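PDB 5MU5: DUF115 domain-containing protein from Magnetospirillum magneticum AMB-1, which is a Maf glycosyltransferase that probably transfers sugar to flagellin and is involved in formation of the bacterial flagellum. Local coordinates for residues 34-46 with 49-62. Sequence-based numbering, arbitrary orientation.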
# COMPACT_ATOMS: atom_id res chain seq x y z
N ARG A 34 12.32 -32.98 -14.79
CA ARG A 34 13.44 -33.66 -15.44
C ARG A 34 14.53 -32.62 -15.70
O ARG A 34 14.47 -31.91 -16.68
CB ARG A 34 13.00 -34.29 -16.77
CG ARG A 34 11.86 -35.30 -16.68
CD ARG A 34 12.24 -36.57 -15.90
NE ARG A 34 13.50 -37.17 -16.36
CZ ARG A 34 13.65 -37.89 -17.48
NH1 ARG A 34 12.64 -38.11 -18.31
NH2 ARG A 34 14.85 -38.39 -17.79
N PRO A 35 15.53 -32.52 -14.83
CA PRO A 35 16.50 -31.44 -15.04
C PRO A 35 17.33 -31.59 -16.31
O PRO A 35 17.57 -32.70 -16.77
CB PRO A 35 17.41 -31.56 -13.81
CG PRO A 35 17.36 -33.01 -13.46
CD PRO A 35 15.99 -33.50 -13.84
N GLN A 36 17.75 -30.46 -16.88
CA GLN A 36 18.68 -30.46 -18.00
C GLN A 36 20.11 -30.55 -17.49
O GLN A 36 20.99 -31.03 -18.18
CB GLN A 36 18.54 -29.19 -18.82
CG GLN A 36 17.24 -29.04 -19.57
CD GLN A 36 17.05 -27.64 -20.13
OE1 GLN A 36 17.48 -26.65 -19.51
NE2 GLN A 36 16.41 -27.54 -21.29
N SER A 37 20.35 -30.06 -16.29
CA SER A 37 21.70 -30.06 -15.72
C SER A 37 21.95 -31.35 -14.98
O SER A 37 21.03 -32.11 -14.73
CB SER A 37 21.89 -28.86 -14.79
OG SER A 37 20.84 -28.77 -13.85
N ASN A 38 23.22 -31.59 -14.64
CA ASN A 38 23.63 -32.83 -13.98
C ASN A 38 24.20 -32.56 -12.60
O ASN A 38 24.96 -31.62 -12.42
CB ASN A 38 24.71 -33.55 -14.81
CG ASN A 38 24.20 -34.00 -16.15
OD1 ASN A 38 23.16 -34.66 -16.24
ND2 ASN A 38 24.92 -33.66 -17.20
N LEU A 39 23.83 -33.39 -11.64
CA LEU A 39 24.40 -33.30 -10.31
C LEU A 39 25.59 -34.24 -10.33
O LEU A 39 25.43 -35.42 -10.59
CB LEU A 39 23.40 -33.75 -9.25
CG LEU A 39 23.85 -33.53 -7.80
CD1 LEU A 39 23.97 -32.05 -7.51
CD2 LEU A 39 22.89 -34.19 -6.81
N VAL A 40 26.79 -33.71 -10.08
CA VAL A 40 28.01 -34.51 -10.12
C VAL A 40 28.89 -34.24 -8.89
O VAL A 40 28.76 -33.21 -8.25
CB VAL A 40 28.83 -34.23 -11.40
CG1 VAL A 40 27.97 -34.43 -12.64
CG2 VAL A 40 29.42 -32.82 -11.41
N VAL A 41 29.76 -35.20 -8.58
CA VAL A 41 30.74 -35.03 -7.51
C VAL A 41 31.99 -34.41 -8.12
O VAL A 41 32.54 -34.96 -9.07
CB VAL A 41 31.12 -36.38 -6.86
CG1 VAL A 41 32.20 -36.17 -5.82
CG2 VAL A 41 29.91 -37.05 -6.24
N ASN A 42 32.42 -33.25 -7.60
CA ASN A 42 33.62 -32.59 -8.12
C ASN A 42 34.90 -33.17 -7.49
O ASN A 42 34.83 -34.08 -6.68
CB ASN A 42 33.54 -31.06 -7.96
CG ASN A 42 33.71 -30.59 -6.53
OD1 ASN A 42 33.94 -31.39 -5.63
ND2 ASN A 42 33.61 -29.29 -6.32
N GLU A 43 36.07 -32.64 -7.87
CA GLU A 43 37.37 -33.15 -7.38
C GLU A 43 37.54 -33.04 -5.87
O GLU A 43 38.17 -33.88 -5.24
CB GLU A 43 38.51 -32.42 -8.06
CG GLU A 43 38.60 -32.67 -9.55
CD GLU A 43 39.60 -31.76 -10.24
OE1 GLU A 43 39.84 -30.63 -9.74
OE2 GLU A 43 40.13 -32.17 -11.30
N ASP A 44 36.96 -31.99 -5.29
CA ASP A 44 36.95 -31.79 -3.84
C ASP A 44 36.01 -32.79 -3.14
O ASP A 44 35.98 -32.85 -1.91
CB ASP A 44 36.48 -30.37 -3.51
CG ASP A 44 37.29 -29.28 -4.21
OD1 ASP A 44 38.50 -29.50 -4.47
OD2 ASP A 44 36.72 -28.21 -4.50
N GLY A 45 35.23 -33.55 -3.91
CA GLY A 45 34.25 -34.50 -3.35
C GLY A 45 32.92 -33.85 -2.95
O GLY A 45 32.07 -34.50 -2.34
N ASP A 46 32.75 -32.57 -3.29
CA ASP A 46 31.52 -31.84 -2.99
C ASP A 46 30.58 -32.03 -4.16
O ASP A 46 31.02 -32.18 -5.31
CB ASP A 46 31.79 -30.35 -2.85
CG ASP A 46 32.90 -30.05 -1.87
OD1 ASP A 46 32.84 -30.58 -0.74
OD2 ASP A 46 33.82 -29.28 -2.24
N VAL A 49 26.80 -28.82 -9.68
CA VAL A 49 25.90 -28.85 -10.84
C VAL A 49 26.67 -28.51 -12.12
O VAL A 49 27.19 -27.41 -12.27
CB VAL A 49 24.73 -27.88 -10.66
CG1 VAL A 49 23.78 -27.98 -11.84
CG2 VAL A 49 23.99 -28.18 -9.37
N GLU A 50 26.75 -29.49 -13.02
CA GLU A 50 27.46 -29.33 -14.28
C GLU A 50 26.45 -29.19 -15.41
O GLU A 50 25.37 -29.77 -15.37
CB GLU A 50 28.40 -30.51 -14.49
CG GLU A 50 29.25 -30.45 -15.76
CD GLU A 50 28.55 -31.02 -16.99
OE1 GLU A 50 27.87 -32.06 -16.86
OE2 GLU A 50 28.67 -30.43 -18.09
N PHE A 51 26.82 -28.40 -16.41
CA PHE A 51 25.98 -28.18 -17.58
C PHE A 51 26.86 -27.66 -18.72
O PHE A 51 27.38 -26.55 -18.64
CB PHE A 51 24.85 -27.20 -17.28
CG PHE A 51 23.94 -26.94 -18.45
CD1 PHE A 51 23.24 -27.98 -19.05
CD2 PHE A 51 23.78 -25.66 -18.95
CE1 PHE A 51 22.40 -27.76 -20.12
CE2 PHE A 51 22.94 -25.43 -20.04
CZ PHE A 51 22.25 -26.48 -20.62
N ARG A 52 27.02 -28.48 -19.75
CA ARG A 52 27.86 -28.13 -20.90
C ARG A 52 29.27 -27.76 -20.45
O ARG A 52 29.85 -26.78 -20.92
CB ARG A 52 27.23 -26.99 -21.70
CG ARG A 52 25.84 -27.32 -22.23
CD ARG A 52 25.27 -26.15 -23.00
NE ARG A 52 23.95 -26.45 -23.56
CZ ARG A 52 23.06 -25.53 -23.93
NH1 ARG A 52 23.32 -24.23 -23.80
NH2 ARG A 52 21.89 -25.91 -24.42
N GLY A 53 29.83 -28.55 -19.54
CA GLY A 53 31.18 -28.33 -19.04
C GLY A 53 31.36 -27.16 -18.08
O GLY A 53 32.49 -26.85 -17.71
N GLU A 54 30.27 -26.51 -17.68
CA GLU A 54 30.34 -25.41 -16.72
C GLU A 54 29.85 -25.91 -15.38
O GLU A 54 28.89 -26.67 -15.32
CB GLU A 54 29.46 -24.25 -17.16
CG GLU A 54 29.89 -23.59 -18.45
CD GLU A 54 28.94 -22.47 -18.85
OE1 GLU A 54 27.80 -22.42 -18.33
OE2 GLU A 54 29.33 -21.63 -19.68
N PHE A 55 30.50 -25.47 -14.31
CA PHE A 55 30.17 -25.90 -12.96
C PHE A 55 29.66 -24.72 -12.15
O PHE A 55 30.18 -23.62 -12.24
CB PHE A 55 31.40 -26.51 -12.30
CG PHE A 55 31.78 -27.85 -12.87
CD1 PHE A 55 32.18 -27.97 -14.20
CD2 PHE A 55 31.75 -28.99 -12.08
CE1 PHE A 55 32.53 -29.21 -14.72
CE2 PHE A 55 32.10 -30.23 -12.59
CZ PHE A 55 32.49 -30.34 -13.92
N LEU A 56 28.62 -24.95 -11.35
CA LEU A 56 28.07 -23.90 -10.50
C LEU A 56 29.13 -23.45 -9.50
O LEU A 56 29.45 -22.28 -9.44
CB LEU A 56 26.80 -24.38 -9.78
CG LEU A 56 26.23 -23.45 -8.70
CD1 LEU A 56 25.96 -22.06 -9.25
CD2 LEU A 56 24.93 -24.02 -8.13
N TYR A 57 29.68 -24.38 -8.74
CA TYR A 57 30.66 -24.06 -7.73
C TYR A 57 32.11 -24.15 -8.22
O TYR A 57 32.92 -23.28 -7.93
CB TYR A 57 30.43 -24.93 -6.50
CG TYR A 57 29.10 -24.62 -5.85
CD1 TYR A 57 28.95 -23.46 -5.08
CD2 TYR A 57 28.00 -25.44 -6.02
CE1 TYR A 57 27.74 -23.14 -4.51
CE2 TYR A 57 26.78 -25.14 -5.44
CZ TYR A 57 26.66 -23.98 -4.69
OH TYR A 57 25.46 -23.67 -4.12
N GLY A 58 32.43 -25.19 -8.97
CA GLY A 58 33.82 -25.39 -9.42
C GLY A 58 34.68 -25.79 -8.23
O GLY A 58 34.16 -25.92 -7.11
N PRO A 59 36.00 -25.96 -8.44
CA PRO A 59 36.83 -26.40 -7.32
C PRO A 59 36.95 -25.31 -6.25
O PRO A 59 37.19 -24.15 -6.57
CB PRO A 59 38.19 -26.68 -7.97
CG PRO A 59 38.23 -25.77 -9.14
CD PRO A 59 36.81 -25.69 -9.65
N GLY A 60 36.74 -25.69 -4.99
CA GLY A 60 36.74 -24.74 -3.88
C GLY A 60 35.55 -23.78 -3.83
O GLY A 60 35.57 -22.82 -3.07
N GLY A 61 34.52 -24.01 -4.64
CA GLY A 61 33.35 -23.13 -4.66
C GLY A 61 32.51 -23.25 -3.40
O GLY A 61 32.01 -22.26 -2.88
N ARG A 62 32.36 -24.48 -2.92
CA ARG A 62 31.64 -24.74 -1.69
C ARG A 62 32.30 -24.00 -0.54
O ARG A 62 31.65 -23.25 0.18
CB ARG A 62 31.60 -26.23 -1.38
CG ARG A 62 30.98 -26.53 -0.03
CD ARG A 62 30.89 -28.00 0.26
NE ARG A 62 30.05 -28.23 1.43
CZ ARG A 62 29.59 -29.41 1.81
NH1 ARG A 62 29.89 -30.52 1.13
NH2 ARG A 62 28.82 -29.48 2.89
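Asn38 and Glu50 face each other as an antiparallel hydrogen-bonded pair, and two backbone bonds tie them. Asn38 N reaches Glu50 O at 2.9 Å, and Glu50 N returns to Asn38 O at 2.8 Å. Their side chains run alongside each other in the same direction, with amide and carboxylate planes 29° apart, and Asn38 ND2 adds a weak bond to Glu50 OE1. The other oxygen of Glu50, OE2, uses its anti lone pair to accept from Gly53 N at 2.6 Å, which braces the type I' turn from Phe51 to Glu54.

Apolar contacts flank this pair. Val40 CG2 meets Phe55 CE2 at 3.9 Å, on the same side of the sheet as Glu50, whose CG lies over one face of that ring. On the opposite face of the sheet, which carries Leu39 and Val49, Val49 CG1 packs on Ser37 CB at 3.6 Å; Ser37 OG itself is held by Asp155 and His159 of the helix 154-160.

Polar contacts hold the far end. Asp44 OD2 takes the N-H of Gly60, the N-cap residue of helix 61-71, at 2.6 Å. Asp46 OD1 lies at the guanidinium edge of Arg62 in a weak salt bridge to NH1, the two planes 71° apart; Arg62 has CG swung opposite the backbone N (chi1 174°), which sends its extended chain past the carboxylate, while its NE pairs with Glu66. Cutting Asp46 back to an alanine is likely to leave Arg62 NH1 without its carboxylate partner here and strip the arginine chain of the group it runs along, with Glu66 still holding NE.

The whole is a surface beta hairpin, strands 38-41 and 47-51, widened by strand 54-55 into a small three-stranded antiparallel meander that leads into helix 61-71 within the Maf N-terminal region.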